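Local coordinates for protein phosphoserine phosphatase (Homo sapiens, PDB 6HYY) that hydrolyses O-phosphoserine to serine and phosphate as a magnesium-dependent phosphatase of the haloacid dehalogenase-like family, at residues 6-11 with 95-100; 74-79 with 109-114; 168-173 with 185-190. All coordinates share one frame; numbering follows the deposited sequence.

Interaction 1: residues 6-11 with 95-100; sequences LFYSAD and QERNVQ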
loop_
_atom_site.group_PDB
_atom_site.type_symbol
_atom_site.label_atom_id
_atom_site.label_comp_id
_atom_site.label_asym_id
_atom_site.label_seq_id
_atom_site.Cartn_x
_atom_site.Cartn_y
_atom_site.Cartn_z
ATOM N N LEU A 6 19.922 9.548 1.694
ATOM C CA LEU A 6 18.959 9.294 0.626
ATOM C C LEU A 6 17.553 9.695 1.051
ATOM O O LEU A 6 16.855 10.424 0.335
ATOM C CB LEU A 6 18.991 7.817 0.230
ATOM C CG LEU A 6 17.750 7.358 -0.549
ATOM C CD1 LEU A 6 17.763 7.938 -1.955
ATOM C CD2 LEU A 6 17.632 5.843 -0.567
ATOM N N PHE A 7 17.123 9.227 2.223
ATOM C CA PHE A 7 15.758 9.473 2.675
ATOM C C PHE A 7 15.472 10.968 2.775
ATOM O O PHE A 7 14.390 11.428 2.386
ATOM C CB PHE A 7 15.530 8.770 4.016
ATOM C CG PHE A 7 14.081 8.654 4.410
ATOM C CD1 PHE A 7 13.207 7.870 3.672
ATOM C CD2 PHE A 7 13.598 9.313 5.529
ATOM C CE1 PHE A 7 11.881 7.757 4.030
ATOM C CE2 PHE A 7 12.266 9.206 5.897
ATOM C CZ PHE A 7 11.405 8.422 5.144
ATOM N N TYR A 8 16.453 11.749 3.231
ATOM C CA TYR A 8 16.263 13.182 3.432
ATOM C C TYR A 8 16.362 13.991 2.151
ATOM O O TYR A 8 16.030 15.181 2.169
ATOM C CB TYR A 8 17.264 13.703 4.468
ATOM C CG TYR A 8 16.805 13.303 5.835
ATOM C CD1 TYR A 8 16.516 14.240 6.813
ATOM C CD2 TYR A 8 16.575 11.968 6.115
ATOM C CE1 TYR A 8 16.057 13.832 8.046
ATOM C CE2 TYR A 8 16.132 11.559 7.303
ATOM C CZ TYR A 8 15.872 12.477 8.267
ATOM O OH TYR A 8 15.414 11.974 9.441
ATOM N N SER A 9 16.790 13.386 1.050
ATOM C CA SER A 9 16.805 14.065 -0.237
ATOM C C SER A 9 15.480 13.954 -0.984
ATOM O O SER A 9 15.318 14.594 -2.029
ATOM C CB SER A 9 17.929 13.502 -1.111
ATOM O OG SER A 9 17.635 12.179 -1.521
ATOM N N ALA A 10 14.533 13.168 -0.482
ATOM C CA ALA A 10 13.277 12.939 -1.186
ATOM C C ALA A 10 12.328 14.112 -0.997
ATOM O O ALA A 10 12.214 14.660 0.101
ATOM C CB ALA A 10 12.611 11.666 -0.676
ATOM N N ASP A 11 11.616 14.491 -2.060
ATOM C CA ASP A 11 10.502 15.408 -1.847
ATOM C C ASP A 11 9.146 14.719 -1.899
ATOM O O ASP A 11 8.141 15.356 -1.575
ATOM C CB ASP A 11 10.543 16.608 -2.809
ATOM C CG ASP A 11 10.507 16.226 -4.258
ATOM O OD1 ASP A 11 10.665 15.044 -4.606
ATOM O OD2 ASP A 11 10.322 17.162 -5.085
ATOM N N GLN A 95 6.044 14.790 7.053
ATOM C CA GLN A 95 5.154 15.921 6.813
ATOM C C GLN A 95 5.685 17.192 7.460
ATOM O O GLN A 95 5.504 18.291 6.916
ATOM C CB GLN A 95 3.741 15.599 7.312
ATOM C CG GLN A 95 2.991 14.554 6.446
ATOM C CD GLN A 95 1.588 14.273 6.953
ATOM O OE1 GLN A 95 1.286 14.520 8.113
ATOM N NE2 GLN A 95 0.732 13.758 6.090
ATOM N N GLU A 96 6.379 17.067 8.590
ATOM C CA GLU A 96 6.968 18.243 9.222
ATOM C C GLU A 96 8.082 18.857 8.382
ATOM O O GLU A 96 8.353 20.057 8.519
ATOM C CB GLU A 96 7.456 17.861 10.620
ATOM C CG GLU A 96 6.280 17.668 11.568
ATOM C CD GLU A 96 6.677 17.350 12.992
ATOM O OE1 GLU A 96 5.751 17.184 13.822
ATOM O OE2 GLU A 96 7.894 17.268 13.285
ATOM N N ARG A 97 8.708 18.079 7.496
ATOM C CA ARG A 97 9.687 18.596 6.551
ATOM C C ARG A 97 9.083 18.842 5.177
ATOM O O ARG A 97 9.831 19.040 4.220
ATOM C CB ARG A 97 10.884 17.647 6.445
ATOM C CG ARG A 97 11.822 17.746 7.648
ATOM C CD ARG A 97 13.066 16.855 7.526
ATOM N NE ARG A 97 14.008 17.347 6.526
ATOM C CZ ARG A 97 14.146 16.805 5.323
ATOM N NH1 ARG A 97 13.415 15.749 4.987
ATOM N NH2 ARG A 97 15.015 17.314 4.459
ATOM N N ASN A 98 7.757 18.844 5.077
ATOM C CA ASN A 98 7.012 19.117 3.848
ATOM C C ASN A 98 7.271 18.092 2.751
ATOM O O ASN A 98 7.069 18.386 1.573
ATOM C CB ASN A 98 7.305 20.531 3.305
ATOM C CG ASN A 98 6.253 21.000 2.328
ATOM O OD1 ASN A 98 5.049 20.832 2.543
ATOM N ND2 ASN A 98 6.705 21.588 1.233
ATOM N N VAL A 99 7.715 16.879 3.093
ATOM C CA VAL A 99 7.750 15.807 2.102
ATOM C C VAL A 99 6.321 15.365 1.820
ATOM O O VAL A 99 5.525 15.182 2.752
ATOM C CB VAL A 99 8.600 14.639 2.628
ATOM C CG1 VAL A 99 8.557 13.460 1.644
ATOM C CG2 VAL A 99 10.028 15.071 2.862
ATOM N N GLN A 100 5.961 15.247 0.533
ATOM C CA GLN A 100 4.620 14.807 0.152
ATOM C C GLN A 100 4.522 13.293 0.302
ATOM O O GLN A 100 5.345 12.562 -0.254
ATOM C CB GLN A 100 4.313 15.241 -1.282
ATOM C CG GLN A 100 4.387 16.781 -1.427
ATOM C CD GLN A 100 3.438 17.497 -0.485
ATOM O OE1 GLN A 100 2.229 17.455 -0.679
ATOM N NE2 GLN A 100 3.981 18.139 0.562
HETATM O O HOH W 1 8.279 18.014 -0.912
#

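Interaction 2: residues 74-79 with 109-114; sequences RLIAEQ and RSIVEH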
loop_
_atom_site.group_PDB
_atom_site.type_symbol
_atom_site.label_atom_id
_atom_site.label_comp_id
_atom_site.label_asym_id
_atom_site.label_seq_id
_atom_site.Cartn_x
_atom_site.Cartn_y
_atom_site.Cartn_z
ATOM N N ARG A 74 -18.284 -2.575 8.460
ATOM C CA ARG A 74 -18.060 -3.261 9.728
ATOM C C ARG A 74 -16.585 -3.593 9.911
ATOM O O ARG A 74 -16.063 -3.522 11.027
ATOM C CB ARG A 74 -18.920 -4.519 9.813
ATOM C CG ARG A 74 -18.661 -5.351 11.072
ATOM C CD ARG A 74 -19.849 -6.243 11.424
ATOM N NE ARG A 74 -20.161 -7.197 10.367
ATOM C CZ ARG A 74 -21.145 -7.047 9.485
ATOM N NH1 ARG A 74 -21.929 -5.975 9.526
ATOM N NH2 ARG A 74 -21.346 -7.973 8.557
ATOM N N LEU A 75 -15.896 -3.942 8.822
ATOM C CA LEU A 75 -14.449 -4.115 8.901
ATOM C C LEU A 75 -13.784 -2.859 9.440
ATOM O O LEU A 75 -13.002 -2.918 10.393
ATOM C CB LEU A 75 -13.886 -4.481 7.525
ATOM C CG LEU A 75 -12.364 -4.613 7.444
ATOM C CD1 LEU A 75 -11.856 -5.600 8.477
ATOM C CD2 LEU A 75 -11.939 -5.058 6.052
ATOM N N ILE A 76 -14.106 -1.701 8.858
ATOM C CA ILE A 76 -13.482 -0.450 9.284
ATOM C C ILE A 76 -13.822 -0.135 10.740
ATOM O O ILE A 76 -12.973 0.344 11.501
ATOM C CB ILE A 76 -13.904 0.692 8.344
ATOM C CG1 ILE A 76 -13.387 0.420 6.933
ATOM C CG2 ILE A 76 -13.405 2.038 8.866
ATOM C CD1 ILE A 76 -13.995 1.326 5.891
ATOM N N ALA A 77 -15.061 -0.411 11.153
ATOM C CA ALA A 77 -15.502 -0.025 12.490
ATOM C C ALA A 77 -15.025 -1.010 13.551
ATOM O O ALA A 77 -14.480 -0.600 14.585
ATOM C CB ALA A 77 -17.027 0.101 12.522
ATOM N N GLU A 78 -15.210 -2.307 13.311
ATOM C CA GLU A 78 -14.983 -3.318 14.337
ATOM C C GLU A 78 -13.628 -4.004 14.250
ATOM O O GLU A 78 -13.139 -4.498 15.268
ATOM C CB GLU A 78 -16.074 -4.390 14.278
ATOM C CG GLU A 78 -17.499 -3.874 14.480
ATOM C CD GLU A 78 -17.659 -2.905 15.658
ATOM O OE1 GLU A 78 -16.938 -3.028 16.676
ATOM O OE2 GLU A 78 -18.524 -2.007 15.555
ATOM N N GLN A 79 -13.012 -4.079 13.074
ATOM C CA GLN A 79 -11.717 -4.743 12.925
ATOM C C GLN A 79 -10.817 -3.892 12.042
ATOM O O GLN A 79 -10.340 -4.345 10.997
ATOM C CB GLN A 79 -11.881 -6.150 12.354
ATOM C CG GLN A 79 -12.408 -7.169 13.366
ATOM C CD GLN A 79 -12.900 -8.447 12.712
ATOM O OE1 GLN A 79 -12.358 -8.891 11.695
ATOM N NE2 GLN A 79 -13.936 -9.047 13.293
ATOM N N ARG A 109 -10.028 1.681 -1.577
ATOM C CA ARG A 109 -10.023 3.060 -1.097
ATOM C C ARG A 109 -10.805 3.224 0.205
ATOM O O ARG A 109 -10.420 4.026 1.062
ATOM C CB ARG A 109 -10.579 3.989 -2.186
ATOM C CG ARG A 109 -11.092 5.338 -1.679
ATOM C CD ARG A 109 -11.265 6.373 -2.805
ATOM N NE ARG A 109 -10.042 6.478 -3.573
ATOM C CZ ARG A 109 -9.081 7.381 -3.374
ATOM N NH1 ARG A 109 -9.187 8.327 -2.454
ATOM N NH2 ARG A 109 -8.004 7.331 -4.125
ATOM N N SER A 110 -11.909 2.487 0.371
ATOM C CA SER A 110 -12.663 2.565 1.620
ATOM C C SER A 110 -11.747 2.343 2.818
ATOM O O SER A 110 -11.686 3.170 3.738
ATOM C CB SER A 110 -13.797 1.537 1.611
ATOM O OG SER A 110 -13.315 0.261 1.259
ATOM N N ILE A 111 -10.978 1.260 2.774
ATOM C CA ILE A 111 -10.093 0.914 3.877
ATOM C C ILE A 111 -8.861 1.815 3.888
ATOM O O ILE A 111 -8.439 2.299 4.944
ATOM C CB ILE A 111 -9.711 -0.570 3.791
ATOM C CG1 ILE A 111 -10.969 -1.452 3.732
ATOM C CG2 ILE A 111 -8.817 -0.947 4.969
ATOM C CD1 ILE A 111 -10.690 -2.879 3.304
ATOM N N VAL A 112 -8.277 2.075 2.716
ATOM C CA VAL A 112 -7.032 2.845 2.689
ATOM C C VAL A 112 -7.265 4.305 3.086
ATOM O O VAL A 112 -6.381 4.951 3.670
ATOM C CB VAL A 112 -6.365 2.735 1.303
ATOM C CG1 VAL A 112 -5.091 3.591 1.255
ATOM C CG2 VAL A 112 -6.029 1.279 0.977
ATOM N N GLU A 113 -8.442 4.861 2.781
ATOM C CA GLU A 113 -8.733 6.216 3.234
ATOM C C GLU A 113 -8.857 6.283 4.750
ATOM O O GLU A 113 -8.492 7.298 5.350
ATOM C CB GLU A 113 -10.006 6.742 2.568
ATOM C CG GLU A 113 -9.789 7.194 1.122
ATOM C CD GLU A 113 -10.945 8.008 0.571
ATOM O OE1 GLU A 113 -12.008 8.066 1.219
ATOM O OE2 GLU A 113 -10.786 8.596 -0.520
ATOM N N HIS A 114 -9.373 5.219 5.378
ATOM C CA HIS A 114 -9.373 5.130 6.835
ATOM C C HIS A 114 -7.946 5.156 7.382
ATOM O O HIS A 114 -7.639 5.896 8.323
ATOM C CB HIS A 114 -10.111 3.857 7.263
ATOM C CG HIS A 114 -9.926 3.497 8.705
ATOM N ND1 HIS A 114 -10.645 4.092 9.721
ATOM C CD2 HIS A 114 -9.104 2.600 9.299
ATOM C CE1 HIS A 114 -10.271 3.577 10.880
ATOM N NE2 HIS A 114 -9.335 2.674 10.650
#

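Interaction 3: residues 168-173 with 185-190; sequences KKIIMI and PADAFI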
loop_
_atom_site.group_PDB
_atom_site.type_symbol
_atom_site.label_atom_id
_atom_site.label_comp_id
_atom_site.label_asym_id
_atom_site.label_seq_id
_atom_site.Cartn_x
_atom_site.Cartn_y
_atom_site.Cartn_z
ATOM N N LYS A 168 11.147 16.103 -7.699
ATOM C CA LYS A 168 12.565 15.862 -7.987
ATOM C C LYS A 168 13.001 14.450 -7.633
ATOM O O LYS A 168 13.777 13.831 -8.369
ATOM C CB LYS A 168 13.454 16.868 -7.260
ATOM C CG LYS A 168 12.888 18.223 -7.333
ATOM C CD LYS A 168 13.307 18.663 -8.713
ATOM C CE LYS A 168 12.811 20.046 -8.948
ATOM N NZ LYS A 168 13.471 20.928 -8.037
ATOM N N LYS A 169 12.518 13.919 -6.519
ATOM C CA LYS A 169 13.062 12.668 -6.010
ATOM C C LYS A 169 11.942 11.953 -5.258
ATOM O O LYS A 169 11.622 12.330 -4.129
ATOM C CB LYS A 169 14.262 12.920 -5.113
ATOM C CG LYS A 169 14.903 11.634 -4.600
ATOM C CD LYS A 169 16.391 11.815 -4.369
ATOM C CE LYS A 169 17.137 10.495 -4.478
ATOM N NZ LYS A 169 18.589 10.676 -4.159
ATOM N N ILE A 170 11.365 10.935 -5.892
ATOM C CA ILE A 170 10.303 10.120 -5.306
ATOM C C ILE A 170 10.893 8.790 -4.852
ATOM O O ILE A 170 11.520 8.071 -5.639
ATOM C CB ILE A 170 9.163 9.877 -6.307
ATOM C CG1 ILE A 170 8.602 11.177 -6.835
ATOM C CG2 ILE A 170 8.025 9.087 -5.657
ATOM C CD1 ILE A 170 7.573 10.938 -7.935
ATOM N N ILE A 171 10.649 8.422 -3.597
ATOM C CA ILE A 171 11.095 7.144 -3.053
ATOM C C ILE A 171 9.874 6.259 -2.866
ATOM O O ILE A 171 8.850 6.715 -2.340
ATOM C CB ILE A 171 11.836 7.327 -1.719
ATOM C CG1 ILE A 171 13.084 8.208 -1.927
ATOM C CG2 ILE A 171 12.207 5.966 -1.109
ATOM C CD1 ILE A 171 13.956 8.341 -0.701
ATOM N N MET A 172 9.974 5.010 -3.314
ATOM C CA MET A 172 8.953 3.993 -3.051
ATOM C C MET A 172 9.398 3.122 -1.877
ATOM O O MET A 172 10.559 2.717 -1.829
ATOM C CB MET A 172 8.747 3.110 -4.281
ATOM C CG MET A 172 7.772 1.969 -4.062
ATOM S SD MET A 172 6.067 2.546 -4.198
ATOM C CE MET A 172 5.167 1.385 -3.156
ATOM N N ILE A 173 8.492 2.870 -0.926
ATOM C CA ILE A 173 8.777 2.038 0.249
ATOM C C ILE A 173 7.747 0.932 0.322
ATOM O O ILE A 173 6.546 1.208 0.355
ATOM C CB ILE A 173 8.766 2.865 1.545
ATOM C CG1 ILE A 173 9.821 3.977 1.462
ATOM C CG2 ILE A 173 8.993 1.928 2.766
ATOM C CD1 ILE A 173 10.022 4.790 2.745
ATOM N N PRO A 185 9.450 3.817 -12.256
ATOM C CA PRO A 185 9.846 5.229 -12.360
ATOM C C PRO A 185 10.210 5.940 -11.057
ATOM O O PRO A 185 10.657 7.092 -11.116
ATOM C CB PRO A 185 8.608 5.885 -12.978
ATOM C CG PRO A 185 7.479 5.037 -12.496
ATOM C CD PRO A 185 8.002 3.640 -12.485
ATOM N N ALA A 186 10.008 5.314 -9.895
ATOM C CA ALA A 186 10.485 5.971 -8.689
ATOM C C ALA A 186 12.003 6.133 -8.775
ATOM O O ALA A 186 12.684 5.409 -9.507
ATOM C CB ALA A 186 10.103 5.174 -7.437
ATOM N N ASP A 187 12.531 7.108 -8.038
ATOM C CA ASP A 187 13.960 7.387 -8.093
ATOM C C ASP A 187 14.768 6.503 -7.152
ATOM O O ASP A 187 15.968 6.303 -7.378
ATOM C CB ASP A 187 14.193 8.867 -7.803
ATOM C CG ASP A 187 13.488 9.746 -8.801
ATOM O OD1 ASP A 187 13.821 9.658 -10.016
ATOM O OD2 ASP A 187 12.568 10.481 -8.409
ATOM N N ALA A 188 14.134 5.933 -6.126
ATOM C CA ALA A 188 14.799 4.994 -5.241
ATOM C C ALA A 188 13.731 4.105 -4.627
ATOM O O ALA A 188 12.542 4.430 -4.642
ATOM C CB ALA A 188 15.599 5.700 -4.142
ATOM N N PHE A 189 14.179 2.968 -4.108
ATOM C CA PHE A 189 13.308 2.020 -3.435
ATOM C C PHE A 189 13.932 1.624 -2.104
ATOM O O PHE A 189 15.136 1.339 -2.026
ATOM C CB PHE A 189 13.064 0.782 -4.312
ATOM C CG PHE A 189 12.415 -0.364 -3.571
ATOM C CD1 PHE A 189 11.073 -0.310 -3.196
ATOM C CD2 PHE A 189 13.156 -1.485 -3.240
ATOM C CE1 PHE A 189 10.483 -1.365 -2.492
ATOM C CE2 PHE A 189 12.569 -2.547 -2.543
ATOM C CZ PHE A 189 11.236 -2.487 -2.199
ATOM N N ILE A 190 13.113 1.600 -1.052
ATOM C CA ILE A 190 13.514 1.042 0.232
ATOM C C ILE A 190 12.587 -0.124 0.547
ATOM O O ILE A 190 11.376 0.061 0.700
ATOM C CB ILE A 190 13.468 2.084 1.357
ATOM C CG1 ILE A 190 14.327 3.301 0.990
ATOM C CG2 ILE A 190 13.954 1.435 2.646
ATOM C CD1 ILE A 190 14.206 4.465 1.974
#

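Interaction 1: residues 6-11 with 95-100
Arg97 reaches across to Tyr8 and meets it twice, at the ring and at the backbone. Followed from CB, its chain sets out with CG anti to its own carbonyl carbon, stays extended about CB-CG and turns at CG-CD (chi3 71°), which swings the head group over to residue 8. NE lies 4.0 Å from Tyr8 CD1. CZ comes closer to that same ring carbon, at 3.8 Å, with CD1 above the centre of the guanidinium face; the ring and guanidinium planes are inclined by 34°. At the tip, NH2 donates to Tyr8 O over 3.3 Å, in the carbonyl plane and on a lone pair, although the oxygen is tilted out of the guanidinium plane.

Further along, the backbones pair directly. Gln100 N donates to Asp11 O at 3.0 Å with an N-H...O angle of 164°, and a water donates to both Asp11 O (2.7 Å) and Asn98 O. Between these polar ends Val99 CG2 packs on Ala10 O at 3.5 Å.

Asn98, with positive phi, is the C-prime residue of the Schellman motif that ends helix 87-96, and the chain then enters strand 100-105; the other segment runs from helix 2-8 into strand 12-16. Asp11 turns its carboxylate to the backbone nitrogens of Lys168 and Lys169. The chemistry is thus mainly carbonyl satisfaction: Asp11 O is gripped by an amide and a water, whereas Tyr8 O takes a longer bond from an exposed arginine, presumably the more easily exchanged for solvent.

Interaction 2: residues 74-79 with 109-114
Ile76 meets His114 through a CH-pi contact. Its CG2 lies 3.9 Å from the centroid of the imidazole and 27° off the ring normal, hence over a face but displaced toward the rim, where ND1 is the nearest atom at 3.5 Å. With CG anti to the backbone N (chi1 167°), His114 carries its imidazole toward helix 69-78, where the Ile76 methyl lies over it; the two chains run in opposite senses.

Two contacts are purely apolar. Leu75 CD2 touches Ile111 CD1 at 3.7 Å, the two side chains meeting nearly perpendicular, and Ile76 CG1 faces Ile111 CG1 at 4.4 Å. Of another kind is Ile76 CD1, a methyl resting 3.7 Å from the main-chain carbonyl oxygen Ser110 O.

No hydrogen bond joins the segments; the salt bridge between Arg109 NH1 and Glu113 OE2 lies within one helix.

The axes of helical segments 74-78 and 109-114 come within 10.3 Å, 23° from parallel, which leaves side chains to bridge the gap. Leu75 also packs on Leu30 and Ile33, and Val112 on strands 100-105 and 126-133. The arrangement is consistent with a core helix, 109-116, meeting helix 69-78 of the helical insertion, as in capped phosphatases of the haloacid dehalogenase family.

Interaction 3: residues 168-173 with 185-190
Met172 and Phe189 sit at one rung of a parallel strand pair and nest on the same face of the sheet. Met172 CG is 4.1 Å from Phe189 CD1, which also comes against Met172 O, and the methionine chain then bends at chi2 (81°), carrying the sulfur and methyl away from the neighbouring strand. The bump on the other side of this methionine is Ala186, whose CB fits between Met172 CB, at 4.0 Å, and the carbonyl oxygen of Ile170.

The reverse face is shaped by isoleucines. The short side chain of Ala188 leaves the place beside it to Ile171, whose CG1 lies 4.2 Å from Ala188 CB. Ile171 CG2 projects toward the longer branch of Ile190 and touches its CD1 at 4.0 Å. Ile173 CG1 lies against Ile190 CB. Leu6 and Phe7 of helix 2-8 pack against this face, while Ile158 of helix 153-165 meets Met172 and Ala186 on the other.

Backbone geometry fixes the fit. CA of Ile171 and CA of Ala188 are 4.8 Å apart, the next two pairs match, and the strands are twisted 28° against each other. Met172 N donates to Ala188 O, and Ile190 N donates to Met172 O at 2.9 Å, nearly along the C=O axis. Just before the second strand, Asp187 uses side chain and backbone to grip Ile170: OD2 accepts from Ile170 N at 2.8 Å on the anti lone pair, and Asp187 N returns a bond of 2.8 Å to Ile170 O.

Strands 170-174 and 188-192 flank helix 177-180 in a beta-alpha-beta unit of the Rossmann-like core, which extends past residue 173 to the magnesium ligand Asp175. Chemically, a carboxylate and main-chain amides secure the register at the exposed entry, and apolar side chains in ordinary van der Waals contact line both faces of the largely buried remainder.

Overall arrangement
Interactions 1 and 3 are neighbours, their centres 11 Å apart, and they touch where Ala10 packs on Ile171; helix 2-8, which carries segment 6-11, covers the Ile171 and Ile173 face of interaction 3. Interaction 2 lies on the opposite side of the chain's centre from interaction 3, about 28 Å between centres, and touches neither of the others. Interaction 3 is the buried one, two sheet strands joined by backbone hydrogen bonds and apolar fill. Interaction 1, where helices give way to strands 12-16 and 100-105, is more polar and includes water. Interaction 2, partly buried, joins helices by side chains without hydrogen bonds. Strand 100-105 links interactions 1 and 2 along the chain, leading from segment 95-100 toward helix 109-116.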